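Local coordinates for carbohydrate-binding protein (Flavonifractor plautii, PDB 6N1B), which probably removes the acetyl group from N-acetylgalactosamine of the blood group A antigen, in a gut bacterial pathway that converts type A blood to type O, at residues 213-225 and 236-249. Residues are numbered along the deposited sequence; the frame is centred on the assembly and turned at random.
Sequences DFRDVFILWANNT and NFVEMRYSDDGITW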
ATOM      1  N   ASP A 213      15.066  12.972   2.712  1.00  9.04           N
ATOM      2  CA  ASP A 213      15.655  14.249   2.323  1.00  9.16           C
ATOM      3  C   ASP A 213      16.785  14.720   3.248  1.00  8.57           C
ATOM      4  O   ASP A 213      17.313  15.798   2.996  1.00 10.76           O
ATOM      5  CB  ASP A 213      14.540  15.296   2.209  1.00 10.38           C
ATOM      6  CG  ASP A 213      14.893  16.515   1.382  1.00 11.61           C
ATOM      7  OD1 ASP A 213      15.876  16.552   0.580  1.00 11.48           O
ATOM      8  OD2 ASP A 213      14.086  17.440   1.573  1.00 17.99           O
ATOM      9  N   PHE A 214      17.086  13.962   4.310  1.00  8.56           N
ATOM     10  CA  PHE A 214      18.238  14.284   5.155  1.00  9.39           C
ATOM     11  C   PHE A 214      19.507  13.667   4.515  1.00  8.67           C
ATOM     12  O   PHE A 214      20.374  14.393   4.052  1.00  9.63           O
ATOM     13  CB  PHE A 214      18.055  13.800   6.583  1.00  9.46           C
ATOM     14  CG  PHE A 214      17.090  14.644   7.332  1.00  9.79           C
ATOM     15  CD1 PHE A 214      15.702  14.569   7.171  1.00 11.68           C
ATOM     16  CD2 PHE A 214      17.527  15.439   8.375  1.00 12.20           C
ATOM     17  CE1 PHE A 214      14.865  15.380   7.860  1.00 13.99           C
ATOM     18  CE2 PHE A 214      16.632  16.222   9.127  1.00 14.38           C
ATOM     19  CZ  PHE A 214      15.323  16.141   8.911  1.00 12.42           C
ATOM     20  N   ARG A 215      19.546  12.349   4.449  1.00  8.78           N
ATOM     21  CA  ARG A 215      20.646  11.599   3.821  1.00  9.17           C
ATOM     22  C   ARG A 215      20.629  11.725   2.302  1.00  9.06           C
ATOM     23  O   ARG A 215      21.640  11.420   1.676  1.00  9.73           O
ATOM     24  CB  ARG A 215      20.633  10.161   4.331  1.00 10.18           C
ATOM     25  CG  ARG A 215      21.156   9.944   5.761  1.00 11.71           C
ATOM     26  CD  ARG A 215      20.864   8.626   6.311  1.00 15.74           C
ATOM     27  NE  ARG A 215      19.478   8.041   6.167  1.00 26.60           N
ATOM     28  CZ  ARG A 215      19.267   6.734   6.310  1.00 23.14           C
ATOM     29  NH1 ARG A 215      20.314   5.937   6.860  1.00 34.71           N
ATOM     30  NH2 ARG A 215      18.009   6.503   6.396  1.00 25.97           N
ATOM     31  N   ASP A 216      19.454  12.030   1.698  1.00  8.72           N
ATOM     32  CA  ASP A 216      19.254  12.156   0.287  1.00  8.21           C
ATOM     33  C   ASP A 216      19.423  10.822  -0.407  1.00  7.63           C
ATOM     34  O   ASP A 216      20.335  10.507  -1.165  1.00  8.26           O
ATOM     35  CB  ASP A 216      20.069  13.253  -0.322  1.00  9.07           C
ATOM     36  CG  ASP A 216      19.556  14.606   0.105  1.00  9.55           C
ATOM     37  OD1 ASP A 216      18.298  14.789   0.043  1.00 12.13           O
ATOM     38  OD2 ASP A 216      20.295  15.498   0.543  1.00  9.88           O
ATOM     39  N   VAL A 217      18.427   9.949  -0.086  1.00  8.46           N
ATOM     40  CA  VAL A 217      18.443   8.551  -0.574  1.00  8.44           C
ATOM     41  C   VAL A 217      16.953   8.051  -0.603  1.00  7.79           C
ATOM     42  O   VAL A 217      16.194   8.463   0.325  1.00  9.11           O
ATOM     43  CB  VAL A 217      19.350   7.675   0.338  1.00  9.40           C
ATOM     44  CG1 VAL A 217      18.836   7.531   1.768  1.00  9.33           C
ATOM     45  CG2 VAL A 217      19.664   6.336  -0.297  1.00  9.19           C
ATOM     46  N   PHE A 218      16.624   7.252  -1.579  1.00  7.74           N
ATOM     47  CA  PHE A 218      15.367   6.523  -1.523  1.00  7.41           C
ATOM     48  C   PHE A 218      15.530   5.272  -0.651  1.00  7.96           C
ATOM     49  O   PHE A 218      16.585   4.588  -0.744  1.00  8.52           O
ATOM     50  CB  PHE A 218      14.889   6.119  -2.948  1.00  8.10           C
ATOM     51  CG  PHE A 218      14.531   7.289  -3.823  1.00  8.92           C
ATOM     52  CD1 PHE A 218      15.468   8.052  -4.483  1.00  9.24           C
ATOM     53  CD2 PHE A 218      13.189   7.655  -3.943  1.00 11.46           C
ATOM     54  CE1 PHE A 218      15.121   9.096  -5.307  1.00 10.25           C
ATOM     55  CE2 PHE A 218      12.838   8.728  -4.787  1.00 11.87           C
ATOM     56  CZ  PHE A 218      13.822   9.427  -5.439  1.00 11.14           C
ATOM     57  N   ILE A 219      14.500   4.929   0.100  1.00  7.68           N
ATOM     58  CA  ILE A 219      14.452   3.769   0.939  1.00  8.14           C
ATOM     59  C   ILE A 219      13.257   2.940   0.577  1.00  7.71           C
ATOM     60  O   ILE A 219      12.144   3.492   0.418  1.00  8.98           O
ATOM     61  CB  ILE A 219      14.468   4.118   2.444  1.00  8.34           C
ATOM     62  CG1 ILE A 219      15.539   5.154   2.768  1.00  9.54           C
ATOM     63  CG2 ILE A 219      14.600   2.874   3.256  1.00  9.37           C
ATOM     64  CD1 ILE A 219      15.528   5.661   4.192  1.00 11.84           C
ATOM     65  N   LEU A 220      13.422   1.629   0.481  1.00  8.59           N
ATOM     66  CA  LEU A 220      12.324   0.711   0.190  1.00  7.85           C
ATOM     67  C   LEU A 220      12.318  -0.362   1.281  1.00  7.95           C
ATOM     68  O   LEU A 220      13.359  -1.006   1.510  1.00  9.25           O
ATOM     69  CB  LEU A 220      12.503   0.098  -1.197  1.00  9.74           C
ATOM     70  CG  LEU A 220      11.411  -0.883  -1.704  1.00  8.75           C
ATOM     71  CD1 LEU A 220      11.432  -0.900  -3.252  1.00 10.97           C
ATOM     72  CD2 LEU A 220      11.541  -2.289  -1.184  1.00  9.72           C
ATOM     73  N   TRP A 221      11.214  -0.523   2.012  1.00  7.94           N
ATOM     74  CA  TRP A 221      11.034  -1.593   2.965  1.00  8.02           C
ATOM     75  C   TRP A 221      10.095  -2.651   2.391  1.00  8.20           C
ATOM     76  O   TRP A 221       9.136  -2.321   1.675  1.00  9.03           O
ATOM     77  CB  TRP A 221      10.400  -1.105   4.257  1.00  8.04           C
ATOM     78  CG  TRP A 221      11.222  -0.095   5.032  1.00  7.65           C
ATOM     79  CD1 TRP A 221      12.039  -0.325   6.109  1.00  8.51           C
ATOM     80  CD2 TRP A 221      11.247   1.361   4.852  1.00  8.66           C
ATOM     81  NE1 TRP A 221      12.574   0.838   6.564  1.00  9.10           N
ATOM     82  CE2 TRP A 221      12.106   1.899   5.825  1.00  8.23           C
ATOM     83  CE3 TRP A 221      10.700   2.216   3.941  1.00  8.70           C
ATOM     84  CZ2 TRP A 221      12.364   3.250   5.932  1.00  9.54           C
ATOM     85  CZ3 TRP A 221      10.961   3.565   4.030  1.00  8.51           C
ATOM     86  CH2 TRP A 221      11.774   4.083   4.998  1.00  8.96           C
ATOM     87  N   ALA A 222      10.398  -3.908   2.622  1.00  8.01           N
ATOM     88  CA  ALA A 222       9.588  -4.990   2.118  1.00  8.12           C
ATOM     89  C   ALA A 222       9.602  -6.140   3.123  1.00  7.99           C
ATOM     90  O   ALA A 222      10.519  -6.232   3.950  1.00  8.79           O
ATOM     91  CB  ALA A 222      10.060  -5.470   0.729  1.00 10.17           C
ATOM     92  N   ASN A 223       8.582  -7.017   3.059  1.00  7.55           N
ATOM     93  CA  ASN A 223       8.504  -8.166   3.977  1.00  7.38           C
ATOM     94  C   ASN A 223       9.022  -9.415   3.284  1.00  7.07           C
ATOM     95  O   ASN A 223       8.576  -9.814   2.201  1.00  9.11           O
ATOM     96  CB  ASN A 223       7.073  -8.343   4.455  1.00  7.96           C
ATOM     97  CG  ASN A 223       6.898  -9.437   5.425  1.00  7.90           C
ATOM     98  OD1 ASN A 223       7.859  -9.768   6.168  1.00  9.36           O
ATOM     99  ND2 ASN A 223       5.703  -9.986   5.517  1.00  9.83           N
ATOM    100  N   ASN A 224      10.020 -10.045   3.943  1.00  8.08           N
ATOM    101  CA  ASN A 224      10.663 -11.286   3.432  1.00  8.39           C
ATOM    102  C   ASN A 224       9.928 -12.509   4.000  1.00  8.88           C
ATOM    103  O   ASN A 224      10.058 -12.760   5.241  1.00  9.68           O
ATOM    104  CB  ASN A 224      12.102 -11.272   3.808  1.00  8.87           C
ATOM    105  CG  ASN A 224      12.883 -12.371   3.147  1.00  9.21           C
ATOM    106  OD1 ASN A 224      12.319 -13.512   3.021  1.00 10.56           O
ATOM    107  ND2 ASN A 224      14.102 -12.131   2.736  1.00 10.49           N
ATOM    108  N   THR A 225       9.126 -13.147   3.154  1.00  9.15           N
ATOM    109  CA  THR A 225       8.430 -14.398   3.533  1.00  8.82           C
ATOM    110  C   THR A 225       9.054 -15.542   2.760  1.00  9.71           C
ATOM    111  O   THR A 225       8.452 -16.628   2.600  1.00 11.05           O
ATOM    112  CB  THR A 225       6.930 -14.235   3.383  1.00  9.25           C
ATOM    113  OG1 THR A 225       6.470 -14.455   2.038  1.00 10.77           O
ATOM    114  CG2 THR A 225       6.432 -12.937   3.884  1.00  9.79           C
ATOM    115  N   ASN A 236       8.525 -14.427   9.234  1.00  8.34           N
ATOM    116  CA  ASN A 236       8.604 -13.238   8.401  1.00  8.32           C
ATOM    117  C   ASN A 236       9.513 -12.181   9.055  1.00  8.00           C
ATOM    118  O   ASN A 236       9.528 -12.023  10.260  1.00  9.13           O
ATOM    119  CB  ASN A 236       7.240 -12.600   8.182  1.00  8.52           C
ATOM    120  CG  ASN A 236       6.280 -13.504   7.431  1.00  9.16           C
ATOM    121  OD1 ASN A 236       6.668 -14.464   6.791  1.00  9.15           O
ATOM    122  ND2 ASN A 236       5.005 -13.033   7.346  1.00  8.87           N
ATOM    123  N   PHE A 237      10.173 -11.374   8.192  1.00  8.04           N
ATOM    124  CA  PHE A 237      10.984 -10.228   8.699  1.00  8.63           C
ATOM    125  C   PHE A 237      11.099  -9.189   7.573  1.00  8.31           C
ATOM    126  O   PHE A 237      11.183  -9.523   6.401  1.00  7.96           O
ATOM    127  CB  PHE A 237      12.374 -10.689   9.209  1.00  8.66           C
ATOM    128  CG  PHE A 237      13.247 -11.303   8.157  1.00  8.79           C
ATOM    129  CD1 PHE A 237      13.124 -12.571   7.831  1.00  9.71           C
ATOM    130  CD2 PHE A 237      14.184 -10.516   7.544  1.00 10.57           C
ATOM    131  CE1 PHE A 237      13.888 -13.142   6.897  1.00 11.16           C
ATOM    132  CE2 PHE A 237      15.032 -11.075   6.577  1.00 11.26           C
ATOM    133  CZ  PHE A 237      14.897 -12.407   6.274  1.00 11.33           C
ATOM    134  N   VAL A 238      11.164  -7.921   7.997  1.00  8.37           N
ATOM    135  CA  VAL A 238      11.283  -6.807   7.055  1.00  8.35           C
ATOM    136  C   VAL A 238      12.745  -6.458   6.781  1.00  8.39           C
ATOM    137  O   VAL A 238      13.621  -6.461   7.678  1.00  8.61           O
ATOM    138  CB  VAL A 238      10.483  -5.598   7.596  1.00  8.42           C
ATOM    139  CG1 VAL A 238      10.787  -4.308   6.890  1.00  8.75           C
ATOM    140  CG2 VAL A 238       8.976  -5.846   7.532  1.00  9.66           C
ATOM    141  N   GLU A 239      12.998  -6.191   5.522  1.00  8.84           N
ATOM    142  CA  GLU A 239      14.307  -5.734   5.037  1.00  8.25           C
ATOM    143  C   GLU A 239      14.142  -4.396   4.407  1.00  9.01           C
ATOM    144  O   GLU A 239      13.121  -4.101   3.722  1.00  9.08           O
ATOM    145  CB  GLU A 239      14.893  -6.676   4.008  1.00  9.17           C
ATOM    146  CG  GLU A 239      15.276  -8.057   4.600  1.00 11.36           C
ATOM    147  CD  GLU A 239      15.778  -9.055   3.563  1.00 10.92           C
ATOM    148  OE1 GLU A 239      15.064  -9.330   2.564  1.00 12.96           O
ATOM    149  OE2 GLU A 239      16.907  -9.523   3.780  1.00 13.75           O
ATOM    150  N   MET A 240      15.167  -3.531   4.513  1.00  8.25           N
ATOM    151  CA  MET A 240      15.249  -2.267   3.783  1.00  8.42           C
ATOM    152  C   MET A 240      16.363  -2.313   2.771  1.00  8.57           C
ATOM    153  O   MET A 240      17.337  -3.047   2.909  1.00  8.61           O
ATOM    154  CB  MET A 240      15.428  -1.096   4.815  1.00  9.13           C
ATOM    155  CG  MET A 240      16.841  -1.064   5.371  1.00 10.91           C
ATOM    156  SD  MET A 240      17.032   0.001   6.833  1.00 11.74           S
ATOM    157  CE  MET A 240      16.516   1.522   6.153  1.00 10.80           C
ATOM    158  N   ARG A 241      16.192  -1.505   1.715  1.00  8.26           N
ATOM    159  CA  ARG A 241      17.167  -1.279   0.687  1.00  8.03           C
ATOM    160  C   ARG A 241      17.261   0.222   0.396  1.00  8.12           C
ATOM    161  O   ARG A 241      16.279   0.961   0.582  1.00  9.07           O
ATOM    162  CB  ARG A 241      16.802  -1.989  -0.618  1.00  8.23           C
ATOM    163  CG  ARG A 241      16.736  -3.484  -0.506  1.00  8.99           C
ATOM    164  CD  ARG A 241      16.093  -4.043  -1.761  1.00 10.90           C
ATOM    165  NE  ARG A 241      16.231  -5.529  -1.944  1.00 14.62           N
ATOM    166  CZ  ARG A 241      15.522  -6.420  -1.392  1.00 14.45           C
ATOM    167  NH1 ARG A 241      14.505  -6.096  -0.595  1.00 15.31           N
ATOM    168  NH2 ARG A 241      15.695  -7.705  -1.594  1.00 17.59           N
ATOM    169  N   TYR A 242      18.431   0.652  -0.073  1.00  8.22           N
ATOM    170  CA  TYR A 242      18.706   2.007  -0.413  1.00  7.81           C
ATOM    171  C   TYR A 242      18.932   2.163  -1.911  1.00  7.12           C
ATOM    172  O   TYR A 242      19.453   1.280  -2.603  1.00  8.75           O
ATOM    173  CB  TYR A 242      19.941   2.470   0.332  1.00  8.79           C
ATOM    174  CG  TYR A 242      19.794   2.551   1.863  1.00  8.05           C
ATOM    175  CD1 TYR A 242      19.211   3.604   2.507  1.00  8.57           C
ATOM    176  CD2 TYR A 242      20.296   1.523   2.665  1.00  9.07           C
ATOM    177  CE1 TYR A 242      19.144   3.736   3.852  1.00  8.60           C
ATOM    178  CE2 TYR A 242      20.227   1.604   4.067  1.00  9.55           C
ATOM    179  CZ  TYR A 242      19.633   2.730   4.654  1.00  9.91           C
ATOM    180  OH  TYR A 242      19.602   2.882   6.033  1.00 11.44           O
ATOM    181  N   SER A 243      18.624   3.365  -2.419  1.00  8.07           N
ATOM    182  CA  SER A 243      18.813   3.667  -3.832  1.00  7.98           C
ATOM    183  C   SER A 243      19.071   5.191  -4.009  1.00  7.66           C
ATOM    184  O   SER A 243      18.325   5.985  -3.421  1.00  9.03           O
ATOM    185  CB  SER A 243      17.608   3.304  -4.678  1.00  9.26           C
ATOM    186  OG  SER A 243      17.764   3.755  -6.020  1.00  9.09           O
ATOM    187  N   ASP A 244      20.002   5.586  -4.840  1.00  8.40           N
ATOM    188  CA  ASP A 244      20.164   6.985  -5.157  1.00  8.64           C
ATOM    189  C   ASP A 244      19.015   7.606  -5.933  1.00  9.14           C
ATOM    190  O   ASP A 244      18.829   8.819  -5.931  1.00 10.09           O
ATOM    191  CB  ASP A 244      21.518   7.262  -5.803  1.00  9.86           C
ATOM    192  CG  ASP A 244      22.633   7.271  -4.780  1.00  9.16           C
ATOM    193  OD1 ASP A 244      22.463   7.964  -3.723  1.00 10.85           O
ATOM    194  OD2 ASP A 244      23.662   6.628  -5.026  1.00 12.48           O
ATOM    195  N   ASP A 245      18.299   6.806  -6.717  1.00  8.60           N
ATOM    196  CA  ASP A 245      17.331   7.302  -7.685  1.00  8.79           C
ATOM    197  C   ASP A 245      15.976   6.635  -7.616  1.00  8.70           C
ATOM    198  O   ASP A 245      15.037   7.108  -8.296  1.00 10.16           O
ATOM    199  CB  ASP A 245      17.919   7.199  -9.120  1.00  9.47           C
ATOM    200  CG  ASP A 245      18.229   5.845  -9.570  1.00  9.90           C
ATOM    201  OD1 ASP A 245      18.096   4.834  -8.836  1.00  9.34           O
ATOM    202  OD2 ASP A 245      18.725   5.750 -10.741  1.00 12.30           O
ATOM    203  N   GLY A 246      15.826   5.548  -6.864  1.00  8.19           N
ATOM    204  CA  GLY A 246      14.564   4.858  -6.823  1.00  9.44           C
ATOM    205  C   GLY A 246      14.479   3.716  -7.866  1.00  9.04           C
ATOM    206  O   GLY A 246      13.499   2.951  -7.892  1.00  9.49           O
ATOM    207  N   ILE A 247      15.480   3.548  -8.682  1.00  8.97           N
ATOM    208  CA  ILE A 247      15.494   2.666  -9.851  1.00  8.72           C
ATOM    209  C   ILE A 247      16.418   1.448  -9.606  1.00  9.39           C
ATOM    210  O   ILE A 247      16.023   0.287  -9.802  1.00 10.27           O
ATOM    211  CB  ILE A 247      15.843   3.390 -11.142  1.00 10.06           C
ATOM    212  CG1 ILE A 247      14.717   4.395 -11.438  1.00 11.78           C
ATOM    213  CG2 ILE A 247      16.046   2.391 -12.285  1.00 11.74           C
ATOM    214  CD1 ILE A 247      15.026   5.359 -12.600  1.00 12.94           C
ATOM    215  N   THR A 248      17.671   1.715  -9.203  1.00  8.74           N
ATOM    216  CA  THR A 248      18.677   0.701  -8.877  1.00  8.79           C
ATOM    217  C   THR A 248      18.942   0.677  -7.388  1.00  9.80           C
ATOM    218  O   THR A 248      19.210   1.675  -6.810  1.00 10.62           O
ATOM    219  CB  THR A 248      19.936   0.911  -9.736  1.00 11.32           C
ATOM    220  OG1 THR A 248      19.567   0.991 -11.127  1.00 12.40           O
ATOM    221  CG2 THR A 248      20.930  -0.197  -9.512  1.00 13.67           C
ATOM    222  N   TRP A 249      18.809  -0.530  -6.797  1.00  9.85           N
ATOM    223  CA  TRP A 249      18.803  -0.689  -5.369  1.00  8.92           C
ATOM    224  C   TRP A 249      19.976  -1.532  -4.864  1.00  8.44           C
ATOM    225  O   TRP A 249      20.414  -2.454  -5.552  1.00 10.97           O
ATOM    226  CB  TRP A 249      17.461  -1.387  -4.979  1.00  9.02           C
ATOM    227  CG  TRP A 249      16.270  -0.519  -5.288  1.00  8.38           C
ATOM    228  CD1 TRP A 249      15.607  -0.439  -6.495  1.00  9.36           C
ATOM    229  CD2 TRP A 249      15.646   0.428  -4.389  1.00  7.87           C
ATOM    230  NE1 TRP A 249      14.623   0.545  -6.389  1.00  8.69           N
ATOM    231  CE2 TRP A 249      14.652   1.091  -5.118  1.00  8.34           C
ATOM    232  CE3 TRP A 249      15.913   0.824  -3.096  1.00  8.21           C
ATOM    233  CZ2 TRP A 249      13.839   2.080  -4.514  1.00  8.41           C
ATOM    234  CZ3 TRP A 249      15.184   1.839  -2.494  1.00  8.71           C
ATOM    235  CH2 TRP A 249      14.129   2.466  -3.240  1.00  8.26           C
TER
HETATM  236  O   HOH W   1      22.647   8.148  -1.083  1.00 10.70           O
HETATM  237  O   HOH W   2      20.388  10.272  -4.138  1.00 12.41           O
HETATM  238  O   HOH W   3      13.748  -3.824   0.975  1.00 12.24           O
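Leu-220 lays its CB over one face of the Trp-249 indole, 3.8 Å from the centroid of the six-membered ring, while Ser-243 CB covers the opposite face. The indole lies against the Phe-218 and Leu-220 side of strands 217-224 and 237-243, antiparallel neighbours joined by backbone hydrogen bonds from Phe-218/Ser-243 to Asn-224/Phe-237. On this side, Phe-218 turns a ring face to the turn after the second strand: Gly-246 CA sits 4.2 Å from its centroid in a CH-pi contact. Glycine suits the place twice over: a CB would crowd the ring and, at phi 92°, jam against the carbonyl O of Asp-245. Ser-243 OG ties that turn by accepting from Asp-245 N and Gly-246 N and donating to Thr-248 O. Further along, the Asn-224 amide stacks on the Phe-237 ring, their planes 20° apart. Asn-224 also sends ND2 to Glu-239 OE1 (3.0 Å), reaching the carboxylate from above its plane; its OD1 takes Gly-226 N.

The other side is mainly apolar. Met-240 lies alongside Trp-221, its SD oblique to the five-membered ring in a Met-aromatic contact. Bent at chi3, it brings CE within 3.7 Å of Ile-219 CG2. Tyr-242 runs beside Ile-219, and its OH receives Arg-215 NH1 (3.2 Å), the guanidinium almost perpendicular to the ring; Asp-212 pairs with Arg-215 NE.

These are inner strands of one four-stranded, antiparallel, propeller-like blade. Backbone pairs set their register; one side is mainly apolar, the other mixed, and the Asn-224/Glu-239 and Arg-215/Tyr-242 bonds add side-chain links near the two ends.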